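Local coordinates for protein DnaJ homolog subfamily C member 3 (Mus musculus, PDB 3IEG) that acts as an endoplasmic reticulum co-chaperone that binds misfolded proteins, stimulates Hsp70-type ATPase activity through its J domain and restrains an eIF2-alpha kinase during the unfolded protein response, at residues A73-G78 / E107-S112; E89-F94 / E119-R124; L197-G202 / F225-Q230. All coordinates share one frame; numbering follows the deposited sequence.

Contact 1 (A73-G78 / E107-S112); sequences ARLQRG and EKEAES
L75 faces E109 and A110 across the gap between two helices of the tetratricopeptide repeat (TPR) array that forms this part of the co-chaperone. Segment 73-78 lies on helix 71-84, in the third repeat, and segment 107-112 on helix 104-132. The two run in roughly the same direction, as expected for alternate helices of a solenoid built from antiparallel pairs, and helix 87-98 comes between them in the chain. Their backbones are closest where the CA atoms of L75 and A110 stand 7.0 Å apart.

Along segment 107-112 the first residue to take part is E109. Its side chain runs at about a right angle to that of L75, and the leucine methyl CD2 meets it at CB and again at the carboxylate: CD2 is 4.1 Å from E109 CB and 3.9 Å from E109 OE1. The carboxylate that the methyl lies against is itself held by polar bonds. E109 OE1 is hydrogen-bonded to H79 NE2, one residue beyond segment 73-78, and E109 OE2 to Q105 NE2 on its own helix, so both carboxylate oxygens have a partner and the group is held in place. A water takes an N-H from Q76 NE2 at 3.0 Å; its bond on to E109 is too short to trust, and a bridge there remains doubtful.

A110 follows, buried, with V97 of helix 87-98 also against its methyl. The small side chain is consistent with the close approach of the helices. L75, with CG anti to the backbone N (chi1 177°), projects its fork across the gap and so reaches two residues at once: CD2 goes to E109, while CD1 stops 4.3 Å from A110 CB and 4.2 Å from A110 N.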
# COMPACT_ATOMS: atom_id res chain seq x y z
N ALA A 73 -25.66 -24.49 6.60
CA ALA A 73 -24.79 -23.58 7.32
C ALA A 73 -23.33 -23.94 7.14
O ALA A 73 -22.48 -23.05 7.05
CB ALA A 73 -25.15 -23.55 8.79
N ARG A 74 -23.04 -25.24 7.10
CA ARG A 74 -21.68 -25.70 6.90
C ARG A 74 -21.22 -25.41 5.48
O ARG A 74 -20.08 -25.00 5.26
CB ARG A 74 -21.54 -27.19 7.24
CG ARG A 74 -20.12 -27.70 7.11
CD ARG A 74 -19.94 -29.14 7.52
NE ARG A 74 -19.51 -29.24 8.91
CZ ARG A 74 -20.18 -29.91 9.83
NH1 ARG A 74 -21.29 -30.54 9.49
NH2 ARG A 74 -19.76 -29.96 11.07
N LEU A 75 -22.10 -25.58 4.50
CA LEU A 75 -21.74 -25.23 3.15
C LEU A 75 -21.31 -23.76 3.07
O LEU A 75 -20.29 -23.44 2.48
CB LEU A 75 -22.87 -25.52 2.17
CG LEU A 75 -22.61 -25.11 0.71
CD1 LEU A 75 -21.44 -25.86 0.11
CD2 LEU A 75 -23.85 -25.30 -0.14
N GLN A 76 -22.09 -22.88 3.72
CA GLN A 76 -21.79 -21.45 3.72
C GLN A 76 -20.44 -21.13 4.37
O GLN A 76 -19.66 -20.33 3.84
CB GLN A 76 -22.92 -20.63 4.37
CG GLN A 76 -24.25 -20.60 3.60
CD GLN A 76 -24.09 -20.26 2.12
OE1 GLN A 76 -23.29 -19.41 1.75
NE2 GLN A 76 -24.86 -20.93 1.28
N ARG A 77 -20.15 -21.76 5.50
CA ARG A 77 -18.86 -21.56 6.16
C ARG A 77 -17.69 -22.01 5.29
O ARG A 77 -16.66 -21.33 5.22
CB ARG A 77 -18.80 -22.26 7.52
CG ARG A 77 -17.53 -21.92 8.28
CD ARG A 77 -17.52 -22.47 9.68
NE ARG A 77 -17.38 -23.91 9.66
CZ ARG A 77 -17.33 -24.65 10.75
NH1 ARG A 77 -17.41 -24.07 11.94
NH2 ARG A 77 -17.21 -25.96 10.65
N GLY A 78 -17.87 -23.14 4.62
CA GLY A 78 -16.91 -23.62 3.63
C GLY A 78 -16.56 -22.59 2.58
O GLY A 78 -15.40 -22.41 2.24
N GLU A 107 -24.96 -30.66 -2.82
CA GLU A 107 -23.99 -31.66 -3.27
C GLU A 107 -23.12 -31.14 -4.44
O GLU A 107 -21.91 -31.27 -4.38
CB GLU A 107 -24.67 -33.00 -3.63
CG GLU A 107 -23.70 -34.13 -4.01
CD GLU A 107 -24.39 -35.43 -4.40
OE1 GLU A 107 -25.64 -35.52 -4.34
OE2 GLU A 107 -23.67 -36.39 -4.77
N LYS A 108 -23.74 -30.54 -5.46
CA LYS A 108 -23.00 -30.01 -6.61
C LYS A 108 -22.07 -28.86 -6.23
O LYS A 108 -20.93 -28.81 -6.70
CB LYS A 108 -23.93 -29.58 -7.77
CG LYS A 108 -23.16 -29.13 -9.05
CD LYS A 108 -24.05 -28.72 -10.24
CE LYS A 108 -24.34 -29.92 -11.18
NZ LYS A 108 -25.48 -30.78 -10.70
N GLU A 109 -22.56 -27.95 -5.39
CA GLU A 109 -21.78 -26.80 -4.88
C GLU A 109 -20.53 -27.27 -4.11
O GLU A 109 -19.44 -26.75 -4.33
CB GLU A 109 -22.67 -25.89 -4.02
CG GLU A 109 -22.46 -24.39 -4.23
CD GLU A 109 -23.61 -23.51 -3.70
OE1 GLU A 109 -23.33 -22.58 -2.90
OE2 GLU A 109 -24.79 -23.73 -4.08
N ALA A 110 -20.69 -28.27 -3.24
CA ALA A 110 -19.59 -28.80 -2.45
C ALA A 110 -18.55 -29.57 -3.27
O ALA A 110 -17.36 -29.48 -2.99
CB ALA A 110 -20.10 -29.65 -1.31
N GLU A 111 -19.00 -30.32 -4.27
CA GLU A 111 -18.07 -31.03 -5.17
C GLU A 111 -17.28 -30.03 -6.01
O GLU A 111 -16.08 -30.19 -6.24
CB GLU A 111 -18.81 -32.01 -6.09
CG GLU A 111 -19.48 -33.18 -5.37
CD GLU A 111 -18.53 -34.32 -5.01
OE1 GLU A 111 -19.03 -35.46 -4.81
OE2 GLU A 111 -17.29 -34.10 -4.93
N SER A 112 -17.98 -28.99 -6.46
CA SER A 112 -17.39 -27.92 -7.23
C SER A 112 -16.32 -27.17 -6.40
O SER A 112 -15.24 -26.83 -6.91
CB SER A 112 -18.49 -26.97 -7.68
OG SER A 112 -17.96 -25.85 -8.36
O HOH W 1 -24.28 -20.70 -1.65

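Contact 2 (E89-F94 / E119-R124); sequences EAEDDF and EMQRLR
E91 OE1 comes within 3.0 Å of the atom modelled as Q121 OE1, in an amide that is probably turned over in the model; with the group turned back, the pair may be a hydrogen bond. D88, just before segment 89-94, also comes close to the amide end, again without the geometry settling the kind of contact.

The two side chains cross obliquely, and their carboxylate and amide planes are 60° apart. E91 reaches over fully extended beyond CG (chi2 -177°), whereas Q121 bends at chi2 (82°), and this brings their polar ends together although the CA atoms of E91 and Q121 are 9.7 Å apart. Around the pair, the E91 side chain also touches L114 and A117 of helix 104-132, and Q121 touches L87. The pair joins helix 87-98, in the third TPR, to the part of helix 104-132 where the fourth TPR begins, the two running antiparallel.

Two acidic groups beside a neutral amide suggest a polar link at the surface that needs no opposite charge, and one in which an amide N-H side turned toward the acids would probably be preferred to a carbonyl oxygen.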
# COMPACT_ATOMS: atom_id res chain seq x y z
N GLU A 89 -9.36 -26.39 6.34
CA GLU A 89 -10.65 -26.28 7.00
C GLU A 89 -11.81 -26.17 6.02
O GLU A 89 -12.92 -26.60 6.32
CB GLU A 89 -10.66 -25.06 7.92
CG GLU A 89 -9.75 -25.18 9.09
CD GLU A 89 -9.18 -23.85 9.47
OE1 GLU A 89 -8.00 -23.61 9.12
OE2 GLU A 89 -9.92 -23.04 10.07
N ALA A 90 -11.55 -25.58 4.86
CA ALA A 90 -12.56 -25.51 3.82
C ALA A 90 -12.92 -26.91 3.33
O ALA A 90 -14.09 -27.31 3.36
CB ALA A 90 -12.08 -24.64 2.67
N GLU A 91 -11.90 -27.65 2.89
CA GLU A 91 -12.07 -29.00 2.40
C GLU A 91 -12.77 -29.86 3.45
O GLU A 91 -13.70 -30.61 3.13
CB GLU A 91 -10.71 -29.60 2.03
CG GLU A 91 -10.11 -28.98 0.79
CD GLU A 91 -8.80 -29.62 0.40
OE1 GLU A 91 -7.96 -29.85 1.29
OE2 GLU A 91 -8.60 -29.88 -0.81
N ASP A 92 -12.35 -29.72 4.70
CA ASP A 92 -12.98 -30.44 5.79
C ASP A 92 -14.48 -30.16 5.83
O ASP A 92 -15.28 -31.10 5.92
CB ASP A 92 -12.32 -30.07 7.11
CG ASP A 92 -12.74 -30.99 8.23
OD1 ASP A 92 -12.11 -32.06 8.38
OD2 ASP A 92 -13.69 -30.64 8.97
N ASP A 93 -14.87 -28.89 5.74
CA ASP A 93 -16.29 -28.51 5.72
C ASP A 93 -17.05 -29.03 4.51
O ASP A 93 -18.11 -29.64 4.67
CB ASP A 93 -16.47 -27.00 5.87
CG ASP A 93 -16.74 -26.58 7.30
OD1 ASP A 93 -16.83 -27.46 8.17
OD2 ASP A 93 -16.89 -25.37 7.56
N PHE A 94 -16.51 -28.82 3.31
CA PHE A 94 -17.13 -29.34 2.10
C PHE A 94 -17.26 -30.85 2.15
O PHE A 94 -18.30 -31.39 1.80
CB PHE A 94 -16.33 -28.94 0.87
CG PHE A 94 -16.28 -27.46 0.61
CD1 PHE A 94 -17.45 -26.72 0.45
CD2 PHE A 94 -15.05 -26.82 0.49
CE1 PHE A 94 -17.39 -25.37 0.22
CE2 PHE A 94 -14.98 -25.46 0.23
CZ PHE A 94 -16.15 -24.73 0.09
N GLU A 119 -7.15 -27.44 -6.26
CA GLU A 119 -6.33 -26.60 -7.12
C GLU A 119 -5.50 -25.61 -6.30
O GLU A 119 -4.28 -25.52 -6.46
CB GLU A 119 -7.21 -25.79 -8.04
CG GLU A 119 -7.49 -26.38 -9.37
CD GLU A 119 -8.40 -25.46 -10.18
OE1 GLU A 119 -9.52 -25.91 -10.55
OE2 GLU A 119 -8.01 -24.29 -10.42
N MSE A 120 -6.17 -24.87 -5.42
CA MSE A 120 -5.53 -23.88 -4.54
C MSE A 120 -4.47 -24.51 -3.66
O MSE A 120 -3.41 -23.93 -3.43
CB MSE A 120 -6.57 -23.18 -3.65
CG MSE A 120 -7.68 -22.53 -4.43
SE MSE A 120 -7.00 -21.28 -5.75
CE MSE A 120 -6.84 -19.82 -4.52
N GLN A 121 -4.78 -25.72 -3.18
CA GLN A 121 -3.92 -26.46 -2.27
C GLN A 121 -2.60 -26.84 -2.97
O GLN A 121 -1.53 -26.81 -2.38
CB GLN A 121 -4.68 -27.69 -1.76
CG GLN A 121 -4.11 -28.32 -0.52
CD GLN A 121 -4.53 -27.63 0.76
OE1 GLN A 121 -5.56 -27.97 1.34
NE2 GLN A 121 -3.71 -26.69 1.24
N ARG A 122 -2.72 -27.17 -4.25
CA ARG A 122 -1.60 -27.52 -5.12
C ARG A 122 -0.80 -26.27 -5.47
O ARG A 122 0.43 -26.30 -5.50
CB ARG A 122 -2.16 -28.20 -6.37
CG ARG A 122 -1.17 -28.57 -7.46
CD ARG A 122 -1.04 -27.51 -8.57
NE ARG A 122 -0.74 -28.12 -9.88
CZ ARG A 122 0.37 -28.80 -10.18
NH1 ARG A 122 1.33 -28.99 -9.29
NH2 ARG A 122 0.50 -29.31 -11.40
N LEU A 123 -1.50 -25.18 -5.75
CA LEU A 123 -0.88 -23.90 -6.10
C LEU A 123 -0.14 -23.28 -4.92
O LEU A 123 0.87 -22.61 -5.09
CB LEU A 123 -1.92 -22.92 -6.64
CG LEU A 123 -2.33 -22.94 -8.11
CD1 LEU A 123 -3.52 -22.02 -8.32
CD2 LEU A 123 -1.17 -22.54 -9.03
N ARG A 124 -0.66 -23.51 -3.72
CA ARG A 124 -0.03 -23.01 -2.51
C ARG A 124 1.35 -23.65 -2.31
O ARG A 124 2.32 -22.95 -2.06
CB ARG A 124 -0.94 -23.26 -1.31
CG ARG A 124 -0.61 -22.44 -0.14
CD ARG A 124 -1.64 -22.63 0.94
NE ARG A 124 -1.45 -21.64 2.00
CZ ARG A 124 -0.71 -21.85 3.07
NH1 ARG A 124 -0.14 -23.03 3.25
NH2 ARG A 124 -0.55 -20.91 3.97

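Contact 3 (L197-G202 / F225-Q230); sequences LYYQLG and FAHYKQ
Y199 carries this contact for helix 188-201, meeting both H227 and Q230 of helix 222-246. A chi1 of -169° sets the ring beside its own carbonyl carbon and sends it across to the other helix. H227 turns an edge toward the face of that ring in an offset edge-to-face pair, with planes at 80° and centroids 5.2 Å apart; H227 CE1 leads, 3.5 Å from Y199 CD1. S207, on the intervening helix 204-217, bonds H227 NE2 and so helps fix the imidazole.

At the far end of the tyrosine, Q230 NE2 donates to Y199 OH over 2.9 Å in a nearly straight bond (162°), the hydroxyl lying close to the amide plane. Y199 OH is also hydrogen-bonded to E264, its stronger partner, and Q230 NE2 to T263 O. A phenylalanine at Y199 would probably keep the ring pair with H227 but leave Q230 and E264 without their shared hydroxyl.

Same-direction packing of alternate helices, here 188-201 and 222-246, is characteristic of the TPR superhelix.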
# COMPACT_ATOMS: atom_id res chain seq x y z
N LEU A 197 9.60 0.97 3.59
CA LEU A 197 9.74 0.95 2.14
C LEU A 197 9.66 2.38 1.59
O LEU A 197 10.42 2.75 0.68
CB LEU A 197 8.70 0.02 1.50
CG LEU A 197 8.86 -1.48 1.70
CD1 LEU A 197 7.62 -2.22 1.21
CD2 LEU A 197 10.11 -2.02 1.02
N TYR A 198 8.76 3.17 2.15
CA TYR A 198 8.70 4.58 1.84
C TYR A 198 10.04 5.25 2.14
O TYR A 198 10.54 6.06 1.35
CB TYR A 198 7.60 5.27 2.64
CG TYR A 198 6.21 5.16 2.08
CD1 TYR A 198 5.13 4.90 2.93
CD2 TYR A 198 5.94 5.34 0.71
CE1 TYR A 198 3.84 4.82 2.43
CE2 TYR A 198 4.64 5.25 0.21
CZ TYR A 198 3.60 4.98 1.08
OH TYR A 198 2.31 4.90 0.62
N TYR A 199 10.63 4.91 3.29
CA TYR A 199 11.89 5.49 3.71
C TYR A 199 12.94 5.25 2.65
O TYR A 199 13.50 6.20 2.11
CB TYR A 199 12.34 4.93 5.06
CG TYR A 199 13.52 5.66 5.69
CD1 TYR A 199 13.32 6.82 6.45
CD2 TYR A 199 14.82 5.19 5.54
CE1 TYR A 199 14.39 7.48 7.05
CE2 TYR A 199 15.90 5.84 6.13
CZ TYR A 199 15.68 6.99 6.88
OH TYR A 199 16.75 7.64 7.46
N GLN A 200 13.19 3.97 2.32
CA GLN A 200 14.14 3.60 1.28
C GLN A 200 13.81 4.31 -0.03
O GLN A 200 14.71 4.63 -0.80
CB GLN A 200 14.16 2.09 1.07
CG GLN A 200 15.11 1.32 2.00
CD GLN A 200 14.92 -0.22 1.93
OE1 GLN A 200 13.81 -0.73 1.69
NE2 GLN A 200 16.02 -0.96 2.15
N LEU A 201 12.53 4.56 -0.28
CA LEU A 201 12.13 5.25 -1.50
C LEU A 201 12.45 6.74 -1.50
O LEU A 201 12.49 7.36 -2.57
CB LEU A 201 10.65 5.04 -1.80
CG LEU A 201 10.33 3.73 -2.52
CD1 LEU A 201 8.84 3.44 -2.43
CD2 LEU A 201 10.83 3.73 -3.97
N GLY A 202 12.65 7.31 -0.33
CA GLY A 202 12.85 8.75 -0.23
C GLY A 202 11.61 9.51 0.18
O GLY A 202 11.67 10.70 0.41
N PHE A 225 9.33 2.39 16.99
CA PHE A 225 9.72 3.57 17.73
C PHE A 225 11.10 4.05 17.31
O PHE A 225 11.28 5.24 17.07
CB PHE A 225 9.63 3.35 19.24
CG PHE A 225 9.73 4.62 20.04
CD1 PHE A 225 8.66 5.52 20.10
CD2 PHE A 225 10.91 4.93 20.73
CE1 PHE A 225 8.75 6.71 20.84
CE2 PHE A 225 11.01 6.12 21.48
CZ PHE A 225 9.93 7.00 21.53
N ALA A 226 12.06 3.13 17.20
CA ALA A 226 13.43 3.47 16.82
C ALA A 226 13.48 4.14 15.45
O ALA A 226 14.30 5.04 15.22
CB ALA A 226 14.33 2.23 16.83
N HIS A 227 12.61 3.68 14.55
CA HIS A 227 12.53 4.21 13.21
C HIS A 227 11.81 5.57 13.21
O HIS A 227 12.20 6.45 12.46
CB HIS A 227 11.86 3.21 12.26
CG HIS A 227 11.60 3.76 10.90
ND1 HIS A 227 12.61 4.21 10.08
CD2 HIS A 227 10.44 3.99 10.24
CE1 HIS A 227 12.08 4.68 8.96
NE2 HIS A 227 10.77 4.56 9.03
N TYR A 228 10.79 5.72 14.04
CA TYR A 228 10.09 7.00 14.26
C TYR A 228 11.07 8.12 14.59
O TYR A 228 11.01 9.20 14.00
CB TYR A 228 9.07 6.86 15.40
CG TYR A 228 8.38 8.13 15.86
CD1 TYR A 228 7.55 8.85 15.00
CD2 TYR A 228 8.51 8.59 17.17
CE1 TYR A 228 6.90 10.00 15.41
CE2 TYR A 228 7.85 9.74 17.60
CZ TYR A 228 7.05 10.44 16.71
OH TYR A 228 6.40 11.57 17.10
N LYS A 229 12.00 7.84 15.50
CA LYS A 229 12.97 8.84 15.92
C LYS A 229 13.85 9.27 14.77
O LYS A 229 14.20 10.45 14.65
CB LYS A 229 13.80 8.34 17.11
CG LYS A 229 12.95 7.98 18.33
CD LYS A 229 13.76 7.95 19.61
CE LYS A 229 14.66 6.73 19.72
NZ LYS A 229 15.19 6.59 21.12
N GLN A 230 14.19 8.31 13.91
CA GLN A 230 15.02 8.57 12.72
C GLN A 230 14.28 9.40 11.67
O GLN A 230 14.79 10.42 11.24
CB GLN A 230 15.54 7.26 12.13
CG GLN A 230 16.26 7.41 10.79
CD GLN A 230 17.64 8.05 10.91
OE1 GLN A 230 18.08 8.41 12.00
NE2 GLN A 230 18.33 8.17 9.78

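How the contacts relate
All three contacts join alternate or successive helices of one TPR solenoid, yet their chemistry follows their depth. Contact 1 is buried and mainly apolar, contact 2 lies at the surface and is polar, and contact 3, partly buried, combines an aromatic pair with a defined hydrogen bond. Contacts 1 and 2 share helix 104-132, which receives first helix 71-84 and then helix 87-98; their centres are 12 Å apart, and a salt bridge from R77 NE to D93 OD2 (2.6 Å) joins the first segments of both, on those two helices. Contact 3 belongs to a later part of the array, its centre about 46 Å from that of contact 1 and 39 Å from that of contact 2.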